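Local coordinates for fructose-bisphosphate aldolase (Slackia heliotrinireducens, PDB 4MOZ), which belongs to the DeoC/LacD family of aldolases, proteins built on a closed eight-stranded beta/alpha (TIM) barrel, at residues I60-P65 and I273-L278; G78-Q83 and P95-L100; K189-I194 and P213-E218; T236-A241 and G262-N267. All blocks are in the same frame, centred on the assembly; numbering follows the deposited sequence. Where two conformers were deposited one is given.

Contact 1: I60-P65 and I273-L278; sequences ISDSDP and IHQRSL
D62 and H274 meet in a His-carboxylate hydrogen bond that ties a loop of the TIM barrel, the 3-10 turn 60-63 ahead of helix 66-74, to the short helix 271-274 after the last strand. The ring nitrogen H274 ND1 donates to D62 OD2 over 2.8 Å, with an N-H...O angle of 154°. OD2 lies at the ring edge, close to the imidazole plane, and receives the proton on its syn side; carboxylate and ring are twisted 42° against each other. D62 carries CG anti to its own N (chi1 -156°), which swings the carboxylate across to H274 and Q275, where OD2 also comes within 3.7 Å of Q275 CG. The ring is held from further sides: F53 stacks on it, and Q44 takes a weak hydrogen bond from NE2. Together these contacts probably limit rotation of the imidazole. Beyond this pair the contact thins out. S61 OG stands 4.0 Å from S277 CA, near the start of helix 278-294, while its hydrogen bond goes to D59. Behind D62 the turn is closed on itself, since I60 O accepts from both S63 N and S63 OG, the hydroxyl lying 2.7 Å from that oxygen.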
loop_
_atom_site.group_PDB
_atom_site.type_symbol
_atom_site.label_atom_id
_atom_site.label_comp_id
_atom_site.label_asym_id
_atom_site.label_seq_id
_atom_site.Cartn_x
_atom_site.Cartn_y
_atom_site.Cartn_z
ATOM N N ILE C 60 -6.754 32.646 28.725
ATOM C CA ILE C 60 -5.499 31.991 29.095
ATOM C C ILE C 60 -5.664 30.535 29.564
ATOM O O ILE C 60 -4.763 29.718 29.376
ATOM C CB ILE C 60 -4.686 32.832 30.119
ATOM C CG1 ILE C 60 -3.260 32.283 30.282
ATOM C CG2 ILE C 60 -5.408 32.943 31.461
ATOM C CD1 ILE C 60 -2.453 32.248 28.996
ATOM N N SER C 61 -6.816 30.204 30.144
ATOM C CA SER C 61 -7.071 28.830 30.590
ATOM C C SER C 61 -7.155 27.820 29.433
ATOM O O SER C 61 -6.951 26.625 29.643
ATOM C CB SER C 61 -8.321 28.756 31.476
ATOM O OG SER C 61 -9.485 29.116 30.751
ATOM N N ASP C 62 -7.435 28.302 28.221
ATOM C CA ASP C 62 -7.508 27.434 27.030
ATOM C C ASP C 62 -6.141 26.908 26.553
ATOM O O ASP C 62 -6.070 25.981 25.736
ATOM C CB ASP C 62 -8.228 28.150 25.881
ATOM C CG ASP C 62 -8.844 27.181 24.877
ATOM O OD1 ASP C 62 -9.082 26.003 25.231
ATOM O OD2 ASP C 62 -9.107 27.603 23.729
ATOM N N SER C 63 -5.060 27.489 27.066
ATOM C CA SER C 63 -3.721 27.018 26.734
ATOM C C SER C 63 -3.363 25.702 27.443
ATOM O O SER C 63 -2.403 25.042 27.068
ATOM C CB SER C 63 -2.678 28.096 27.026
ATOM O OG SER C 63 -2.633 28.374 28.407
ATOM N N ASP C 64 -4.133 25.324 28.458
ATOM C CA ASP C 64 -3.966 24.024 29.112
ATOM C C ASP C 64 -5.044 23.075 28.584
ATOM O O ASP C 64 -6.228 23.359 28.716
ATOM C CB ASP C 64 -4.070 24.171 30.638
ATOM C CG ASP C 64 -3.782 22.869 31.398
ATOM O OD1 ASP C 64 -3.817 21.763 30.815
ATOM O OD2 ASP C 64 -3.517 22.962 32.612
ATOM N N PRO C 65 -4.636 21.948 27.979
ATOM C CA PRO C 65 -5.574 20.975 27.403
ATOM C C PRO C 65 -6.587 20.385 28.388
ATOM O O PRO C 65 -7.663 19.964 27.962
ATOM C CB PRO C 65 -4.657 19.872 26.881
ATOM C CG PRO C 65 -3.370 20.567 26.605
ATOM C CD PRO C 65 -3.237 21.591 27.689
ATOM N N ILE C 273 -16.821 27.428 22.412
ATOM C CA ILE C 273 -16.879 27.027 23.810
ATOM C C ILE C 273 -15.524 27.206 24.504
ATOM O O ILE C 273 -15.407 27.988 25.455
ATOM C CB ILE C 273 -17.359 25.568 23.972
ATOM C CG1 ILE C 273 -18.820 25.426 23.533
ATOM C CG2 ILE C 273 -17.186 25.113 25.413
ATOM C CD1 ILE C 273 -19.262 23.989 23.305
ATOM N N HIS C 274 -14.500 26.497 24.020
ATOM C CA HIS C 274 -13.256 26.370 24.778
ATOM C C HIS C 274 -12.376 27.590 24.844
ATOM O O HIS C 274 -11.544 27.680 25.738
ATOM C CB HIS C 274 -12.464 25.111 24.398
ATOM C CG HIS C 274 -11.958 25.091 22.970
ATOM N ND1 HIS C 274 -11.014 25.945 22.516
ATOM C CD2 HIS C 274 -12.273 24.248 21.902
ATOM C CE1 HIS C 274 -10.757 25.678 21.224
ATOM N NE2 HIS C 274 -11.528 24.639 20.849
ATOM N N GLN C 275 -12.566 28.551 23.940
ATOM C CA GLN C 275 -11.815 29.822 24.006
ATOM C C GLN C 275 -12.249 30.742 25.160
ATOM O O GLN C 275 -11.577 31.734 25.460
ATOM C CB GLN C 275 -11.867 30.569 22.674
ATOM C CG GLN C 275 -11.077 29.877 21.576
ATOM C CD GLN C 275 -11.152 30.581 20.237
ATOM O OE1 GLN C 275 -11.924 31.521 20.050
ATOM N NE2 GLN C 275 -10.345 30.121 19.291
ATOM N N ARG C 276 -13.361 30.402 25.805
ATOM C CA ARG C 276 -13.875 31.159 26.943
ATOM C C ARG C 276 -13.313 30.607 28.248
ATOM O O ARG C 276 -12.809 29.482 28.286
ATOM C CB ARG C 276 -15.406 31.100 26.970
ATOM C CG ARG C 276 -16.071 31.748 25.769
ATOM C CD ARG C 276 -17.545 31.389 25.697
ATOM N NE ARG C 276 -18.100 31.682 24.379
ATOM C CZ ARG C 276 -18.681 32.829 24.032
ATOM N NH1 ARG C 276 -19.145 32.981 22.801
ATOM N NH2 ARG C 276 -18.804 33.821 24.904
ATOM N N SER C 277 -13.406 31.400 29.314
ATOM C CA SER C 277 -13.028 30.953 30.654
ATOM C C SER C 277 -13.896 29.769 31.059
ATOM O O SER C 277 -15.006 29.613 30.550
ATOM C CB SER C 277 -13.198 32.088 31.666
ATOM O OG SER C 277 -14.569 32.418 31.833
ATOM N N LEU C 278 -13.393 28.947 31.975
ATOM C CA LEU C 278 -14.086 27.724 32.390
ATOM C C LEU C 278 -15.561 27.965 32.739
ATOM O O LEU C 278 -16.438 27.268 32.225
ATOM C CB LEU C 278 -13.337 27.029 33.541
ATOM C CG LEU C 278 -13.895 25.713 34.106
ATOM C CD1 LEU C 278 -14.049 24.641 33.030
ATOM C CD2 LEU C 278 -13.030 25.203 35.252
#

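Contact 2: G78-Q83 and P95-L100; sequences GVMAGQ and PNVNYL
The selenium of M80, a selenomethionine, lies beside the ring of Y99 in one of its two conformers, with SE 3.7 Å from Y99 CE1. The two side chains run next to each other in the same direction in a Met-aromatic contact, and the selenium approaches the ring obliquely, 72° off its normal. In this conformer M80 reaches there because CG is anti to the backbone N (chi1 179°) and the chain stays extended to its end. Nearer the backbone, M80 CB packs on V97 CG1 at 3.7 Å, while V97 CB sits over one face of the tyrosine ring, offset toward its rim; helix 66-74 closes over this group through F69. On the other face of the sheet A81 CB touches L100 CD2 at 3.8 Å, and W176 of strand 172-177 meets both residues, so this pair points into the barrel. Between the two faces runs the backbone pairing: M80 N donates to N98 O, M80 O accepts from L100 N at 2.8 Å, and G82 N donates to L100 O. The polar edge lies where the strands begin. There N98 ND2 donates to G78 O over 3.0 Å at 164°, the oxygen lying almost in the amide plane, and a water bridges the same G78 oxygen to N98 N. The other end of the amide, N98 OD1, accepts from N137, which fixes which way the group is flipped. Together the parallel strands 79-82 and 99-102, with helix 84-90 connecting them, form a beta-alpha-beta unit, the repeating element of a TIM barrel.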
loop_
_atom_site.group_PDB
_atom_site.type_symbol
_atom_site.label_atom_id
_atom_site.label_comp_id
_atom_site.label_asym_id
_atom_site.label_seq_id
_atom_site.Cartn_x
_atom_site.Cartn_y
_atom_site.Cartn_z
ATOM N N GLY C 78 -23.373 16.197 24.851
ATOM C CA GLY C 78 -23.764 14.860 24.417
ATOM C C GLY C 78 -22.522 13.995 24.354
ATOM O O GLY C 78 -22.386 13.033 25.119
ATOM N N VAL C 79 -21.616 14.349 23.441
ATOM C CA VAL C 79 -20.313 13.692 23.328
ATOM C C VAL C 79 -19.160 14.697 23.298
ATOM O O VAL C 79 -19.319 15.835 22.837
ATOM C CB VAL C 79 -20.197 12.777 22.076
ATOM C CG1 VAL C 79 -21.220 11.651 22.112
ATOM C CG2 VAL C 79 -20.310 13.576 20.783
HETATM N N MSE C 80 -18.012 14.274 23.816
HETATM C CA MSE C 80 -16.778 15.007 23.615
HETATM C C MSE C 80 -15.981 14.277 22.553
HETATM O O MSE C 80 -15.633 13.106 22.725
HETATM C CB MSE C 80 -15.973 15.095 24.905
HETATM C CG MSE C 80 -14.660 15.836 24.734
HETATM SE SE MSE C 80 -13.541 15.678 26.304
HETATM C CE MSE C 80 -11.968 16.629 25.665
ATOM N N ALA C 81 -15.709 14.970 21.452
ATOM C CA ALA C 81 -14.950 14.398 20.338
ATOM C C ALA C 81 -13.494 14.844 20.378
ATOM O O ALA C 81 -13.206 16.043 20.383
ATOM C CB ALA C 81 -15.584 14.767 19.004
ATOM N N GLY C 82 -12.583 13.873 20.414
ATOM C CA GLY C 82 -11.149 14.157 20.407
ATOM C C GLY C 82 -10.316 12.988 19.919
ATOM O O GLY C 82 -10.821 11.867 19.790
ATOM N N GLN C 83 -9.036 13.247 19.651
ATOM C CA GLN C 83 -8.109 12.199 19.221
ATOM C C GLN C 83 -7.915 11.148 20.310
ATOM O O GLN C 83 -8.036 11.449 21.506
ATOM C CB GLN C 83 -6.757 12.792 18.818
ATOM C CG GLN C 83 -6.765 13.565 17.506
ATOM C CD GLN C 83 -7.172 15.017 17.679
ATOM O OE1 GLN C 83 -7.342 15.501 18.807
ATOM N NE2 GLN C 83 -7.334 15.725 16.560
ATOM N N PRO C 95 -13.863 10.067 33.850
ATOM C CA PRO C 95 -14.538 8.882 33.298
ATOM C C PRO C 95 -15.993 9.095 32.877
ATOM O O PRO C 95 -16.492 8.355 32.032
ATOM C CB PRO C 95 -14.455 7.855 34.435
ATOM C CG PRO C 95 -14.292 8.657 35.686
ATOM C CD PRO C 95 -13.719 9.999 35.319
ATOM N N ASN C 96 -16.663 10.093 33.449
ATOM C CA ASN C 96 -18.097 10.298 33.207
ATOM C C ASN C 96 -18.365 11.251 32.054
ATOM O O ASN C 96 -19.070 12.251 32.204
ATOM C CB ASN C 96 -18.797 10.792 34.474
ATOM C CG ASN C 96 -18.466 9.951 35.686
ATOM O OD1 ASN C 96 -18.130 10.481 36.744
ATOM N ND2 ASN C 96 -18.541 8.631 35.534
ATOM N N VAL C 97 -17.775 10.940 30.909
ATOM C CA VAL C 97 -17.976 11.697 29.686
ATOM C C VAL C 97 -18.195 10.655 28.592
ATOM O O VAL C 97 -17.571 9.588 28.610
ATOM C CB VAL C 97 -16.740 12.569 29.344
ATOM C CG1 VAL C 97 -16.938 13.320 28.034
ATOM C CG2 VAL C 97 -16.434 13.555 30.463
ATOM N N ASN C 98 -19.104 10.949 27.668
ATOM C CA ASN C 98 -19.276 10.113 26.490
ATOM C C ASN C 98 -18.248 10.539 25.452
ATOM O O ASN C 98 -18.359 11.621 24.868
ATOM C CB ASN C 98 -20.696 10.235 25.924
ATOM C CG ASN C 98 -21.772 9.873 26.934
ATOM O OD1 ASN C 98 -21.669 8.874 27.644
ATOM N ND2 ASN C 98 -22.821 10.681 26.989
ATOM N N TYR C 99 -17.241 9.694 25.238
ATOM C CA TYR C 99 -16.152 10.009 24.311
ATOM C C TYR C 99 -16.416 9.524 22.892
ATOM O O TYR C 99 -16.835 8.384 22.674
ATOM C CB TYR C 99 -14.814 9.458 24.819
ATOM C CG TYR C 99 -14.316 10.147 26.072
ATOM C CD1 TYR C 99 -13.757 11.429 26.012
ATOM C CD2 TYR C 99 -14.404 9.520 27.317
ATOM C CE1 TYR C 99 -13.306 12.063 27.157
ATOM C CE2 TYR C 99 -13.953 10.145 28.471
ATOM C CZ TYR C 99 -13.405 11.415 28.387
ATOM O OH TYR C 99 -12.955 12.041 29.530
ATOM N N LEU C 100 -16.175 10.421 21.939
ATOM C CA LEU C 100 -16.172 10.086 20.527
ATOM C C LEU C 100 -14.737 10.241 20.030
ATOM O O LEU C 100 -14.185 11.351 20.038
ATOM C CB LEU C 100 -17.099 11.018 19.754
ATOM C CG LEU C 100 -17.403 10.633 18.303
ATOM C CD1 LEU C 100 -18.737 9.912 18.218
ATOM C CD2 LEU C 100 -17.435 11.871 17.425
HETATM O O HOH W 1 -20.660 13.480 27.435
#

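Contact 3: K189-I194 and P213-E218; sequences KAPTTI and PPVATE
P214 packs against I194, joining the first turn of helix 191-204, after strand 172-177, to the loop that follows strand 208-210 of the TIM barrel. This is the close, buried part of the contact: I194 CG1 lies 3.8 Å from P214 CB, and I194 CG2 reaches toward P214 CD, so that one branch meets CB and the other CD of the same ring, the two side chains crossing at about a right angle. The isoleucine turns CG2 anti to its N and CG1 beside it (chi1 -57°), which sets the fork toward the proline. Helix 222-232 backs the same group, with L226 touching P214 and A229 touching I194. Outward the packing loosens. P191 CD meets V215 CG2 at 4.1 Å, and the CG corner of the P191 ring faces the T217 methyl, with P191 CG 4.1 Å from T217 CG2. T217 turns its hydroxyl to N225 and its methyl to the proline. K189 lays CB near P213 O, at 4.0 Å, but its extended chain carries the amine away on the exposed side. Between the packed and the open part stands the one hydrogen bond linking the segments. V215 N donates to K189 O over 2.9 Å at 165°, and V215 CG2 leans over that same oxygen at 3.5 Å.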
loop_
_atom_site.group_PDB
_atom_site.type_symbol
_atom_site.label_atom_id
_atom_site.label_comp_id
_atom_site.label_asym_id
_atom_site.label_seq_id
_atom_site.Cartn_x
_atom_site.Cartn_y
_atom_site.Cartn_z
ATOM N N LYS C 189 -19.493 26.257 0.328
ATOM C CA LYS C 189 -20.682 26.382 1.167
ATOM C C LYS C 189 -21.951 26.699 0.369
ATOM O O LYS C 189 -22.932 27.218 0.913
ATOM C CB LYS C 189 -20.430 27.403 2.287
ATOM C CG LYS C 189 -19.354 26.948 3.262
ATOM C CD LYS C 189 -18.918 28.040 4.218
ATOM C CE LYS C 189 -17.876 27.502 5.183
ATOM N NZ LYS C 189 -17.322 28.580 6.046
ATOM N N ALA C 190 -21.933 26.372 -0.923
ATOM C CA ALA C 190 -23.138 26.428 -1.738
ATOM C C ALA C 190 -24.145 25.404 -1.209
ATOM O O ALA C 190 -23.751 24.345 -0.713
ATOM C CB ALA C 190 -22.814 26.161 -3.200
ATOM N N PRO C 191 -25.448 25.727 -1.287
ATOM C CA PRO C 191 -26.492 24.800 -0.828
ATOM C C PRO C 191 -26.377 23.382 -1.412
ATOM O O PRO C 191 -26.539 22.410 -0.674
ATOM C CB PRO C 191 -27.783 25.476 -1.293
ATOM C CG PRO C 191 -27.452 26.933 -1.283
ATOM C CD PRO C 191 -26.008 27.036 -1.681
ATOM N N THR C 192 -26.091 23.272 -2.712
ATOM C CA THR C 192 -25.971 21.966 -3.378
ATOM C C THR C 192 -24.769 21.172 -2.872
ATOM O O THR C 192 -24.822 19.944 -2.770
ATOM C CB THR C 192 -25.860 22.094 -4.914
ATOM O OG1 THR C 192 -24.771 22.961 -5.244
ATOM C CG2 THR C 192 -27.155 22.641 -5.524
ATOM N N THR C 193 -23.687 21.879 -2.556
ATOM C CA THR C 193 -22.485 21.258 -2.019
ATOM C C THR C 193 -22.760 20.628 -0.652
ATOM O O THR C 193 -22.374 19.483 -0.400
ATOM C CB THR C 193 -21.347 22.279 -1.904
ATOM O OG1 THR C 193 -21.073 22.832 -3.198
ATOM C CG2 THR C 193 -20.087 21.632 -1.358
ATOM N N ILE C 194 -23.439 21.382 0.211
ATOM C CA ILE C 194 -23.783 20.931 1.556
ATOM C C ILE C 194 -24.754 19.753 1.498
ATOM O O ILE C 194 -24.623 18.792 2.256
ATOM C CB ILE C 194 -24.378 22.086 2.396
ATOM C CG1 ILE C 194 -23.403 23.275 2.468
ATOM C CG2 ILE C 194 -24.790 21.608 3.785
ATOM C CD1 ILE C 194 -22.019 22.957 2.996
ATOM N N PRO C 213 -22.739 25.208 7.630
ATOM C CA PRO C 213 -23.987 25.829 7.199
ATOM C C PRO C 213 -23.840 26.366 5.772
ATOM O O PRO C 213 -22.808 26.956 5.447
ATOM C CB PRO C 213 -24.180 26.974 8.203
ATOM C CG PRO C 213 -22.815 27.252 8.746
ATOM C CD PRO C 213 -22.116 25.929 8.757
ATOM N N PRO C 214 -24.847 26.129 4.911
ATOM C CA PRO C 214 -24.815 26.704 3.564
ATOM C C PRO C 214 -25.060 28.210 3.591
ATOM O O PRO C 214 -25.709 28.709 4.507
ATOM C CB PRO C 214 -25.971 26.000 2.849
ATOM C CG PRO C 214 -26.892 25.567 3.942
ATOM C CD PRO C 214 -26.012 25.248 5.116
ATOM N N VAL C 215 -24.540 28.924 2.597
ATOM C CA VAL C 215 -24.816 30.356 2.462
ATOM C C VAL C 215 -26.304 30.615 2.188
ATOM O O VAL C 215 -27.017 29.749 1.665
ATOM C CB VAL C 215 -23.963 31.028 1.353
ATOM C CG1 VAL C 215 -22.487 31.025 1.726
ATOM C CG2 VAL C 215 -24.192 30.367 -0.003
ATOM N N ALA C 216 -26.764 31.806 2.563
ATOM C CA ALA C 216 -28.074 32.286 2.148
ATOM C C ALA C 216 -28.033 32.592 0.657
ATOM O O ALA C 216 -26.983 32.946 0.114
ATOM C CB ALA C 216 -28.463 33.530 2.931
ATOM N N THR C 217 -29.175 32.432 0.001
ATOM C CA THR C 217 -29.323 32.799 -1.406
ATOM C C THR C 217 -30.479 33.794 -1.539
ATOM O O THR C 217 -31.155 34.098 -0.551
ATOM C CB THR C 217 -29.558 31.557 -2.298
ATOM O OG1 THR C 217 -30.591 30.739 -1.731
ATOM C CG2 THR C 217 -28.282 30.730 -2.422
ATOM N N GLU C 218 -30.701 34.309 -2.748
ATOM C CA GLU C 218 -31.824 35.216 -3.002
ATOM C C GLU C 218 -33.140 34.560 -2.586
ATOM O O GLU C 218 -33.995 35.195 -1.968
ATOM C CB GLU C 218 -31.889 35.618 -4.483
ATOM C CG GLU C 218 -30.572 36.099 -5.088
ATOM C CD GLU C 218 -30.054 37.400 -4.486
ATOM O OE1 GLU C 218 -30.871 38.248 -4.055
ATOM O OE2 GLU C 218 -28.817 37.580 -4.453
#

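Contact 4: T236-A241 and G262-N267; sequences TGLVCA and GGASGN
V239 lays its side chain over the backbone of G266, with V239 CB 3.7 Å and CG1 3.8 Å from the carbonyl carbon G266 C. The valine lies directly on this backbone, whose conformation (phi 158°) is characteristic of glycine. Toward helix 222-232, L238 extends CG anti to its N (chi1 177°), bringing CD2 to 4.1 Å from A264 CB; L226 and A229 of that helix pack on the same leucine. The backbone pairing is firm at one end and slack further on. L238 O accepts from S265 N over 2.7 Å, with the donor in the carbonyl plane, whereas the bond from C240 N to G266 O is weak at 3.5 Å. A water draws the beginning together: it accepts from L238 N, donates to G263 O and lies 2.7 Å from S265 OG. G263, the first residue to leave helical angles after the preceding helix, has a positive phi that suits glycine and turns the chain toward the strand. Across the far end, N267 sends its amide nitrogen to T292. Strands 237-240 and 266-269, joined through helix 248-260, thus make a parallel beta-alpha-beta unit, the last one of the eight-stranded TIM barrel.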
loop_
_atom_site.group_PDB
_atom_site.type_symbol
_atom_site.label_atom_id
_atom_site.label_comp_id
_atom_site.label_asym_id
_atom_site.label_seq_id
_atom_site.Cartn_x
_atom_site.Cartn_y
_atom_site.Cartn_z
ATOM N N THR C 236 -29.745 9.459 8.268
ATOM C CA THR C 236 -28.528 9.951 8.917
ATOM C C THR C 236 -28.838 11.348 9.454
ATOM O O THR C 236 -29.270 12.224 8.703
ATOM C CB THR C 236 -27.324 9.987 7.940
ATOM O OG1 THR C 236 -26.957 8.651 7.582
ATOM C CG2 THR C 236 -26.111 10.680 8.561
ATOM N N GLY C 237 -28.635 11.545 10.754
ATOM C CA GLY C 237 -28.901 12.830 11.394
ATOM C C GLY C 237 -27.850 13.858 11.033
ATOM O O GLY C 237 -26.652 13.590 11.125
ATOM N N LEU C 238 -28.296 15.035 10.612
ATOM C CA LEU C 238 -27.380 16.098 10.226
ATOM C C LEU C 238 -27.107 17.011 11.413
ATOM O O LEU C 238 -28.035 17.455 12.091
ATOM C CB LEU C 238 -27.950 16.894 9.052
ATOM C CG LEU C 238 -27.162 18.101 8.537
ATOM C CD1 LEU C 238 -27.459 18.314 7.061
ATOM C CD2 LEU C 238 -27.456 19.360 9.348
ATOM N N VAL C 239 -25.835 17.279 11.676
ATOM C CA VAL C 239 -25.486 18.274 12.682
ATOM C C VAL C 239 -24.735 19.405 12.006
ATOM O O VAL C 239 -24.002 19.193 11.039
ATOM C CB VAL C 239 -24.712 17.697 13.894
ATOM C CG1 VAL C 239 -25.406 16.454 14.435
ATOM C CG2 VAL C 239 -23.271 17.385 13.547
ATOM N N CYS C 240 -24.944 20.613 12.503
ATOM C CA CYS C 240 -24.351 21.780 11.893
ATOM C C CYS C 240 -23.569 22.581 12.932
ATOM O O CYS C 240 -23.268 22.076 14.020
ATOM C CB CYS C 240 -25.450 22.617 11.244
ATOM S SG CYS C 240 -24.864 23.676 9.914
ATOM N N ALA C 241 -23.233 23.823 12.592
ATOM C CA ALA C 241 -22.491 24.699 13.494
ATOM C C ALA C 241 -22.955 26.152 13.371
ATOM O O ALA C 241 -23.359 26.596 12.296
ATOM C CB ALA C 241 -20.992 24.589 13.227
ATOM N N GLY C 262 -34.080 24.207 9.646
ATOM C CA GLY C 262 -33.138 23.462 8.808
ATOM C C GLY C 262 -33.200 21.951 8.934
ATOM O O GLY C 262 -32.582 21.237 8.146
ATOM N N GLY C 263 -33.929 21.462 9.934
ATOM C CA GLY C 263 -34.092 20.023 10.136
ATOM C C GLY C 263 -32.884 19.294 10.711
ATOM O O GLY C 263 -32.801 18.066 10.621
ATOM N N ALA C 264 -31.954 20.038 11.307
ATOM C CA ALA C 264 -30.784 19.445 11.966
ATOM C C ALA C 264 -31.172 18.546 13.144
ATOM O O ALA C 264 -32.162 18.803 13.831
ATOM C CB ALA C 264 -29.825 20.534 12.423
ATOM N N SER C 265 -30.389 17.489 13.362
ATOM C CA SER C 265 -30.578 16.587 14.495
ATOM C C SER C 265 -29.594 16.894 15.621
ATOM O O SER C 265 -29.415 16.095 16.546
ATOM C CB SER C 265 -30.414 15.136 14.052
ATOM O OG SER C 265 -31.520 14.724 13.277
ATOM N N GLY C 266 -28.954 18.055 15.539
ATOM C CA GLY C 266 -28.040 18.486 16.578
ATOM C C GLY C 266 -27.037 19.510 16.104
ATOM O O GLY C 266 -27.243 20.176 15.088
ATOM N N ASN C 267 -25.947 19.636 16.852
ATOM C CA ASN C 267 -24.908 20.616 16.555
ATOM C C ASN C 267 -23.520 20.149 16.988
ATOM O O ASN C 267 -23.391 19.236 17.809
ATOM C CB ASN C 267 -25.243 21.966 17.198
ATOM C CG ASN C 267 -25.874 21.820 18.572
ATOM O OD1 ASN C 267 -25.269 21.278 19.507
ATOM N ND2 ASN C 267 -27.107 22.305 18.702
HETATM O O HOH W 2 -31.250 15.839 10.874
#

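How the contacts relate
Contacts 2 and 4 both belong to the closed parallel barrel, pairing its second strand with the third and its seventh with the eighth; their centres are about 18 Å apart, on opposite sides of the chain's centre. Contact 3 lies outside the strands, centred about 15 Å from the centre of contact 4, and touches it where P213 N comes 3.5 Å from C240 SG. Contact 1, its centre about 17 Å from that of contact 2, spans the other three in sequence: contacts 2, 3 and 4 follow one another inside the loop it closes. Helix 271-274 follows strand 266-269, so contact 1 fastens the region after the last strand to the loop before helix 66-74.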